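Local coordinates for KmHsv2 (Kluyveromyces marxianus, PDB 3VU4), which is a seven-bladed beta-propeller of the PROPPIN family that probably binds phosphoinositides on membranes in autophagy-related protein transport, at residues Lys104-Phe107 with Phe112-Val115; Val120-Lys125 with Trp130-Asp135; Arg277-Leu280 with Asn285-Tyr288. One frame throughout, in Å; residues are numbered along the deposited sequence.

Contact 1: residues Lys104-Phe107 with Phe112-Val115; sequences KDLF and FIVV. With SO4 (sulfate ion), chain C.
The ring of Phe107 meets Val114 at its edge, with Val114 CB near the ring plane and 4.0 Å from Phe107 CD2. Beyond this pair, Cys143 and Phe145 of strand 142-146 also touch the Phe107 side chain. Phe107 CG is anti to its carbonyl carbon (chi1 -59°), which turns the CD2 edge to the valine. The two CB atoms, of Phe107 and Val114, lie 3.8 Å apart, and the side chains cross obliquely.

The same two residues form the antiparallel hydrogen-bonded pair. Phe107 N donates to Val114 O at 2.8 Å, nearly straight at 170°. Val114 N donates back to Phe107 O, also at 2.8 Å but more bent.

Leu106 and Val115 form the next, non-hydrogen-bonded pair. Their side chains run side by side on the other face of the sheet, Leu106 CD1 lying 3.5 Å from Val115 CG2. Ile113 CG2 comes within 4.2 Å of Leu106 CD1. Val83 and Ile85 of strand 82-87 pack on Leu106 and Ile113.

Lys104 extends away from this core. Its NZ donates to sulfate O1 at 3.1 Å, weakly to O2, and also bonds Gly118 O. The sulfate probably comes from the crystallisation liquor.

The arrangement is a beta hairpin. It joins the first two strands of a four-stranded antiparallel blade, as in beta-propellers, with apolar side chains packed against both neighbouring blades.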
loop_
_atom_site.group_PDB
_atom_site.type_symbol
_atom_site.label_atom_id
_atom_site.label_comp_id
_atom_site.label_asym_id
_atom_site.label_seq_id
_atom_site.Cartn_x
_atom_site.Cartn_y
_atom_site.Cartn_z
ATOM N N LYS A 104 -9.713 -5.943 11.479
ATOM C CA LYS A 104 -9.513 -6.028 10.028
ATOM C C LYS A 104 -8.311 -5.161 9.650
ATOM O O LYS A 104 -7.178 -5.638 9.578
ATOM C CB LYS A 104 -10.744 -5.518 9.270
ATOM C CG LYS A 104 -11.999 -6.365 9.390
ATOM C CD LYS A 104 -13.102 -5.749 8.539
ATOM C CE LYS A 104 -14.401 -6.541 8.591
ATOM N NZ LYS A 104 -15.453 -5.908 7.728
ATOM N N ASP A 105 -8.560 -3.876 9.417
ATOM C CA ASP A 105 -7.487 -2.954 9.065
ATOM C C ASP A 105 -6.834 -2.397 10.329
ATOM O O ASP A 105 -7.477 -2.290 11.374
ATOM C CB ASP A 105 -8.044 -1.813 8.216
ATOM C CG ASP A 105 -8.654 -2.303 6.916
ATOM O OD1 ASP A 105 -7.887 -2.799 6.051
ATOM O OD2 ASP A 105 -9.894 -2.195 6.767
ATOM N N LEU A 106 -5.556 -2.045 10.226
ATOM C CA LEU A 106 -4.804 -1.506 11.352
ATOM C C LEU A 106 -3.705 -0.562 10.867
ATOM O O LEU A 106 -2.814 -0.973 10.118
ATOM C CB LEU A 106 -4.183 -2.647 12.156
ATOM C CG LEU A 106 -3.381 -2.238 13.392
ATOM C CD1 LEU A 106 -4.274 -1.434 14.316
ATOM C CD2 LEU A 106 -2.843 -3.467 14.103
ATOM N N PHE A 107 -3.770 0.697 11.301
ATOM C CA PHE A 107 -2.790 1.713 10.908
ATOM C C PHE A 107 -2.183 2.422 12.119
ATOM O O PHE A 107 -2.834 2.584 13.149
ATOM C CB PHE A 107 -3.459 2.742 10.002
ATOM C CG PHE A 107 -4.037 2.161 8.750
ATOM C CD1 PHE A 107 -3.218 1.825 7.680
ATOM C CD2 PHE A 107 -5.405 1.961 8.632
ATOM C CE1 PHE A 107 -3.756 1.297 6.502
ATOM C CE2 PHE A 107 -5.955 1.431 7.455
ATOM C CZ PHE A 107 -5.124 1.102 6.390
ATOM N N PHE A 112 -1.941 8.642 16.124
ATOM C CA PHE A 112 -3.094 7.753 16.173
ATOM C C PHE A 112 -2.850 6.272 15.922
ATOM O O PHE A 112 -1.785 5.858 15.458
ATOM C CB PHE A 112 -4.119 8.222 15.149
ATOM C CG PHE A 112 -4.224 9.702 15.041
ATOM C CD1 PHE A 112 -5.030 10.419 15.912
ATOM C CD2 PHE A 112 -3.508 10.387 14.066
ATOM C CE1 PHE A 112 -5.128 11.802 15.814
ATOM C CE2 PHE A 112 -3.597 11.770 13.958
ATOM C CZ PHE A 112 -4.410 12.480 14.835
ATOM N N ILE A 113 -3.879 5.490 16.244
ATOM C CA ILE A 113 -3.902 4.055 16.025
ATOM C C ILE A 113 -5.268 3.821 15.388
ATOM O O ILE A 113 -6.282 3.825 16.082
ATOM C CB ILE A 113 -3.836 3.247 17.332
ATOM C CG1 ILE A 113 -2.532 3.537 18.072
ATOM C CG2 ILE A 113 -3.916 1.760 17.017
ATOM C CD1 ILE A 113 -2.357 2.725 19.348
ATOM N N VAL A 114 -5.302 3.651 14.071
ATOM C CA VAL A 114 -6.567 3.427 13.378
ATOM C C VAL A 114 -6.847 1.925 13.365
ATOM O O VAL A 114 -5.973 1.135 12.999
ATOM C CB VAL A 114 -6.508 3.982 11.925
ATOM C CG1 VAL A 114 -7.853 3.828 11.250
ATOM C CG2 VAL A 114 -6.088 5.450 11.945
ATOM N N VAL A 115 -8.057 1.540 13.772
ATOM C CA VAL A 115 -8.457 0.127 13.842
ATOM C C VAL A 115 -9.881 -0.119 13.317
ATOM O O VAL A 115 -10.833 0.505 13.791
ATOM C CB VAL A 115 -8.416 -0.393 15.313
ATOM C CG1 VAL A 115 -8.769 -1.872 15.358
ATOM C CG2 VAL A 115 -7.048 -0.144 15.926
HETATM S S SO4 C . -17.714 -8.902 8.316
HETATM O O1 SO4 C . -17.786 -7.583 8.978
HETATM O O2 SO4 C . -17.141 -8.739 6.969
HETATM O O3 SO4 C . -16.848 -9.797 9.101
HETATM O O4 SO4 C . -19.071 -9.476 8.222
#

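Contact 2: residues Val120-Lys125 with Trp130-Asp135; sequences VISVFK and WKRITD. With SO4 (sulfate ion), chain D.
Phe124 and Arg132 form a single backbone bridge between a strand and an otherwise irregular loop, and a sulfate sits on the loop side of it. Val123 O accepts from Ile133 N at 3.0 Å. Lys131 O accepts from Lys125 N at 2.9 Å, with the donor above the carbonyl plane.

Arg132 lies alongside Phe124. Its CG sits 4.2 Å above one face of the ring, offset toward the rim, and ring and guanidinium planes are 50° apart. Trp130 O is at the ring edge, near CD2. Ile133 turns its side chain toward the strand and sets CD1 3.5 Å from Lys125 CB. Thr134 CG2 packs on Val123 CB at 3.8 Å.

Three donors hold the sulfate. Arg132 N reaches O3 at 3.0 Å in a straight bond (178°), and Lys131 NZ reaches O4 at 2.9 Å. Arg132 NH1 adds a weak bond to O2. Lys131 bends at chi2 and chi3 to bring NZ round. Asp136 takes Arg132 NH2 in a salt bridge and also binds Ser122 OG.

The contact places two cationic side chains and a backbone N-H together at the surface. They would probably suit an oxyanion such as this sulfate, itself probably from the crystallisation liquor.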
loop_
_atom_site.group_PDB
_atom_site.type_symbol
_atom_site.label_atom_id
_atom_site.label_comp_id
_atom_site.label_asym_id
_atom_site.label_seq_id
_atom_site.Cartn_x
_atom_site.Cartn_y
_atom_site.Cartn_z
ATOM N N VAL A 120 -16.953 -0.791 11.379
ATOM C CA VAL A 120 -16.596 0.374 12.170
ATOM C C VAL A 120 -15.095 0.681 12.109
ATOM O O VAL A 120 -14.267 -0.223 11.990
ATOM C CB VAL A 120 -16.978 0.145 13.655
ATOM C CG1 VAL A 120 -16.577 1.345 14.499
ATOM C CG2 VAL A 120 -18.468 -0.130 13.770
ATOM N N ILE A 121 -14.749 1.961 12.180
ATOM C CA ILE A 121 -13.351 2.362 12.211
ATOM C C ILE A 121 -13.190 3.149 13.504
ATOM O O ILE A 121 -13.950 4.085 13.757
ATOM C CB ILE A 121 -12.962 3.284 11.038
ATOM C CG1 ILE A 121 -13.168 2.566 9.704
ATOM C CG2 ILE A 121 -11.504 3.707 11.184
ATOM C CD1 ILE A 121 -12.785 3.390 8.497
ATOM N N SER A 122 -12.225 2.763 14.333
ATOM C CA SER A 122 -11.985 3.461 15.596
ATOM C C SER A 122 -10.584 4.035 15.648
ATOM O O SER A 122 -9.611 3.375 15.291
ATOM C CB SER A 122 -12.188 2.525 16.796
ATOM O OG SER A 122 -13.561 2.242 17.007
ATOM N N VAL A 123 -10.477 5.274 16.092
ATOM C CA VAL A 123 -9.171 5.890 16.182
ATOM C C VAL A 123 -8.843 6.103 17.651
ATOM O O VAL A 123 -9.537 6.835 18.348
ATOM C CB VAL A 123 -9.132 7.251 15.443
ATOM C CG1 VAL A 123 -7.695 7.708 15.282
ATOM C CG2 VAL A 123 -9.802 7.131 14.082
ATOM N N PHE A 124 -7.803 5.433 18.127
ATOM C CA PHE A 124 -7.373 5.583 19.506
ATOM C C PHE A 124 -6.138 6.480 19.492
ATOM O O PHE A 124 -5.591 6.773 18.428
ATOM C CB PHE A 124 -7.026 4.223 20.119
ATOM C CG PHE A 124 -8.186 3.274 20.189
ATOM C CD1 PHE A 124 -8.688 2.678 19.037
ATOM C CD2 PHE A 124 -8.795 2.991 21.406
ATOM C CE1 PHE A 124 -9.781 1.812 19.097
ATOM C CE2 PHE A 124 -9.891 2.125 21.475
ATOM C CZ PHE A 124 -10.383 1.538 20.320
ATOM N N LYS A 125 -5.705 6.927 20.667
ATOM C CA LYS A 125 -4.528 7.778 20.749
ATOM C C LYS A 125 -3.300 6.917 20.926
ATOM O O LYS A 125 -3.329 5.938 21.666
ATOM C CB LYS A 125 -4.623 8.735 21.936
ATOM C CG LYS A 125 -3.334 9.520 22.153
ATOM C CD LYS A 125 -3.350 10.370 23.414
ATOM C CE LYS A 125 -2.028 11.118 23.546
ATOM N NZ LYS A 125 -1.962 11.994 24.742
ATOM N N TRP A 130 -4.499 5.921 25.838
ATOM C CA TRP A 130 -4.834 4.935 24.806
ATOM C C TRP A 130 -6.343 4.797 24.602
ATOM O O TRP A 130 -6.872 3.685 24.573
ATOM C CB TRP A 130 -4.267 3.558 25.171
ATOM C CG TRP A 130 -2.812 3.560 25.516
ATOM C CD1 TRP A 130 -2.264 3.660 26.763
ATOM C CD2 TRP A 130 -1.712 3.462 24.600
ATOM N NE1 TRP A 130 -0.889 3.627 26.681
ATOM C CE2 TRP A 130 -0.525 3.508 25.368
ATOM C CE3 TRP A 130 -1.615 3.342 23.206
ATOM C CZ2 TRP A 130 0.746 3.435 24.784
ATOM C CZ3 TRP A 130 -0.349 3.272 22.627
ATOM C CH2 TRP A 130 0.815 3.319 23.418
ATOM N N LYS A 131 -7.031 5.921 24.445
ATOM C CA LYS A 131 -8.479 5.904 24.269
ATOM C C LYS A 131 -8.900 6.590 22.971
ATOM O O LYS A 131 -8.098 7.265 22.326
ATOM C CB LYS A 131 -9.141 6.603 25.456
ATOM C CG LYS A 131 -8.575 6.184 26.814
ATOM C CD LYS A 131 -9.438 5.133 27.500
ATOM C CE LYS A 131 -10.747 5.743 27.999
ATOM N NZ LYS A 131 -11.560 4.786 28.801
ATOM N N ARG A 132 -10.164 6.415 22.599
ATOM C CA ARG A 132 -10.706 7.009 21.382
ATOM C C ARG A 132 -10.538 8.525 21.331
ATOM O O ARG A 132 -11.019 9.234 22.211
ATOM C CB ARG A 132 -12.197 6.709 21.267
ATOM C CG ARG A 132 -12.600 5.260 21.053
ATOM C CD ARG A 132 -14.128 5.211 21.028
ATOM N NE ARG A 132 -14.699 4.039 20.372
ATOM C CZ ARG A 132 -14.715 2.814 20.884
ATOM N NH1 ARG A 132 -14.183 2.579 22.074
ATOM N NH2 ARG A 132 -15.283 1.825 20.209
ATOM N N ILE A 133 -9.877 9.027 20.295
ATOM C CA ILE A 133 -9.690 10.463 20.144
ATOM C C ILE A 133 -10.868 11.054 19.379
ATOM O O ILE A 133 -10.992 12.270 19.257
ATOM C CB ILE A 133 -8.426 10.791 19.341
ATOM C CG1 ILE A 133 -7.224 10.065 19.934
ATOM C CG2 ILE A 133 -8.175 12.299 19.357
ATOM C CD1 ILE A 133 -5.950 10.273 19.125
ATOM N N THR A 134 -11.732 10.194 18.855
ATOM C CA THR A 134 -12.872 10.670 18.086
ATOM C C THR A 134 -13.992 9.638 18.031
ATOM O O THR A 134 -13.801 8.489 18.425
ATOM C CB THR A 134 -12.438 11.009 16.653
ATOM O OG1 THR A 134 -13.560 11.516 15.926
ATOM C CG2 THR A 134 -11.899 9.769 15.951
ATOM N N ASP A 135 -15.163 10.053 17.556
ATOM C CA ASP A 135 -16.299 9.141 17.449
ATOM C C ASP A 135 -16.024 8.036 16.445
ATOM O O ASP A 135 -15.279 8.230 15.483
ATOM C CB ASP A 135 -17.558 9.877 16.988
ATOM C CG ASP A 135 -18.212 10.677 18.089
ATOM O OD1 ASP A 135 -18.345 10.148 19.220
ATOM O OD2 ASP A 135 -18.612 11.832 17.814
HETATM S S SO4 D . -13.148 4.730 25.096
HETATM O O1 SO4 D . -13.566 6.122 25.345
HETATM O O2 SO4 D . -14.231 4.023 24.390
HETATM O O3 SO4 D . -11.921 4.717 24.278
HETATM O O4 SO4 D . -12.884 4.049 26.378
#

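Contact 3: residues Arg277-Leu280 with Asn285-Tyr288; sequences RHAL and NMKY. With SO4 (sulfate ion), chain F.
Arg277-Leu280 and Asn285-Tyr288 form part of a small beta hairpin, strands 278-279 and 284-285, and the loop that follows it. The hairpin lies in the long connection between strands 263-268 and 296-299, the last two strands of the sixth blade in chain order of the propeller. In PROPPINs this loop is thought to insert into membranes, so the hairpin is consistent with a membrane-facing element. It lies at the surface, and most of its residues touch crystal neighbours, which may influence its shape.

His278 and Asn285 form the one bridge, an antiparallel non-hydrogen-bonded pair. Beside it Met286 N donates to Arg277 O at 3.0 Å. The donor stands well above the carbonyl plane, 55° out of it, and the bond is bent.

Met286 starts its side chain toward segment 277-280. Its CG sits beside His278 O, and its SD lies 3.6 Å from Ala279 CB. Bends at chi2 and chi3 then lead the end of the chain away. This is the apolar part of the contact.

A sulfate, probably from the crystallisation liquor, sits on the Arg277-His278 side. Arg277 N donates to O1 at 3.0 Å, nearly straight at 170°. His278 N donates to O4 at 2.9 Å. His278 ND1 donates to O2 at 2.8 Å, with the sulfate in the plane of the ring at its edge. Two backbone N-H groups and one imidazole N-H thus grip the anion, using three of its oxygens.

The arginine starts out away from segment 285-288, and its bent chain brings the guanidinium back. Met286 O lies over one guanidinium face without a hydrogen bond. Tyr288, whose OH binds Lys276 O, presents its ring edge, and Arg277 NH2 stands in the ring plane, 3.4 Å from Tyr288 CE1.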
loop_
_atom_site.group_PDB
_atom_site.type_symbol
_atom_site.label_atom_id
_atom_site.label_comp_id
_atom_site.label_asym_id
_atom_site.label_seq_id
_atom_site.Cartn_x
_atom_site.Cartn_y
_atom_site.Cartn_z
ATOM N N ARG A 277 13.198 18.713 -25.633
ATOM C CA ARG A 277 12.122 19.583 -26.070
ATOM C C ARG A 277 11.835 19.463 -27.572
ATOM O O ARG A 277 10.839 19.986 -28.049
ATOM C CB ARG A 277 12.457 21.027 -25.707
ATOM C CG ARG A 277 11.486 21.680 -24.730
ATOM C CD ARG A 277 11.389 20.928 -23.402
ATOM N NE ARG A 277 10.375 19.860 -23.398
ATOM C CZ ARG A 277 9.057 20.063 -23.451
ATOM N NH1 ARG A 277 8.568 21.298 -23.518
ATOM N NH2 ARG A 277 8.221 19.032 -23.423
ATOM N N HIS A 278 12.685 18.764 -28.318
ATOM C CA HIS A 278 12.462 18.607 -29.756
ATOM C C HIS A 278 12.679 17.201 -30.294
ATOM O O HIS A 278 13.256 16.349 -29.631
ATOM C CB HIS A 278 13.331 19.593 -30.551
ATOM C CG HIS A 278 13.044 21.026 -30.235
ATOM N ND1 HIS A 278 13.646 21.689 -29.188
ATOM C CD2 HIS A 278 12.133 21.885 -30.748
ATOM C CE1 HIS A 278 13.114 22.892 -29.064
ATOM N NE2 HIS A 278 12.192 23.036 -29.997
ATOM N N ALA A 279 12.210 16.975 -31.512
ATOM C CA ALA A 279 12.322 15.683 -32.169
ATOM C C ALA A 279 12.288 15.908 -33.676
ATOM O O ALA A 279 11.888 16.974 -34.142
ATOM C CB ALA A 279 11.163 14.780 -31.741
ATOM N N LEU A 280 12.692 14.902 -34.440
ATOM C CA LEU A 280 12.711 15.032 -35.893
ATOM C C LEU A 280 13.456 16.291 -36.322
ATOM O O LEU A 280 12.889 17.169 -36.970
ATOM C CB LEU A 280 11.285 15.064 -36.426
ATOM C CG LEU A 280 10.608 13.702 -36.324
ATOM C CD1 LEU A 280 9.110 13.870 -36.106
ATOM C CD2 LEU A 280 10.912 12.907 -37.584
ATOM N N ASN A 285 7.962 19.844 -31.681
ATOM C CA ASN A 285 8.044 20.326 -30.303
ATOM C C ASN A 285 7.496 19.192 -29.453
ATOM O O ASN A 285 6.286 19.008 -29.378
ATOM C CB ASN A 285 7.164 21.551 -30.084
ATOM C CG ASN A 285 7.699 22.786 -30.760
ATOM O OD1 ASN A 285 7.947 22.791 -31.957
ATOM N ND2 ASN A 285 7.870 23.851 -29.993
ATOM N N MET A 286 8.381 18.430 -28.823
ATOM C CA MET A 286 7.973 17.299 -28.003
ATOM C C MET A 286 7.051 17.641 -26.833
ATOM O O MET A 286 7.323 18.552 -26.052
ATOM C CB MET A 286 9.205 16.564 -27.469
ATOM C CG MET A 286 9.874 15.641 -28.472
ATOM S SD MET A 286 8.754 14.401 -29.156
ATOM C CE MET A 286 8.266 13.486 -27.665
ATOM N N LYS A 287 5.950 16.901 -26.732
ATOM C CA LYS A 287 4.990 17.070 -25.644
ATOM C C LYS A 287 4.886 15.720 -24.944
ATOM O O LYS A 287 5.028 14.665 -25.580
ATOM C CB LYS A 287 3.623 17.481 -26.186
ATOM C CG LYS A 287 3.596 18.863 -26.786
ATOM C CD LYS A 287 3.874 19.900 -25.739
ATOM C CE LYS A 287 4.039 21.261 -26.384
ATOM N NZ LYS A 287 4.457 22.280 -25.380
ATOM N N TYR A 288 4.652 15.740 -23.639
ATOM C CA TYR A 288 4.554 14.487 -22.884
ATOM C C TYR A 288 3.249 14.374 -22.108
ATOM O O TYR A 288 3.183 14.680 -20.918
ATOM C CB TYR A 288 5.753 14.346 -21.930
ATOM C CG TYR A 288 7.080 14.397 -22.656
ATOM C CD1 TYR A 288 7.675 15.628 -22.991
ATOM C CD2 TYR A 288 7.706 13.223 -23.085
ATOM C CE1 TYR A 288 8.852 15.683 -23.741
ATOM C CE2 TYR A 288 8.884 13.266 -23.836
ATOM C CZ TYR A 288 9.451 14.503 -24.164
ATOM O OH TYR A 288 10.593 14.550 -24.934
HETATM S S SO4 F . 16.323 19.674 -27.271
HETATM O O1 SO4 F . 16.013 19.805 -25.832
HETATM O O2 SO4 F . 15.992 20.947 -27.933
HETATM O O3 SO4 F . 17.759 19.383 -27.453
HETATM O O4 SO4 F . 15.552 18.574 -27.892
#

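How the contacts relate
The three contacts follow one another along the chain. Contacts 1 and 2 belong to one blade, the third in chain order, and their centres are 9 Å apart. Strands 112-117 and 120-125 are neighbours in its sheet. Val115 O probably accepts from Ser122 N and Ile113 O from Phe124 N, while Phe112 packs on Val123 and Ile133. Contact 1 is more buried and nearer the chain's centre. Contact 2 ties the third strand to the loop leading to the outermost strand, 137-139. Contact 3 lies across the centre of the chain, about 47 Å from contact 1 and 53 Å from contact 2 between centres. Two contacts thus build one blade, while the third shapes a projecting hairpin.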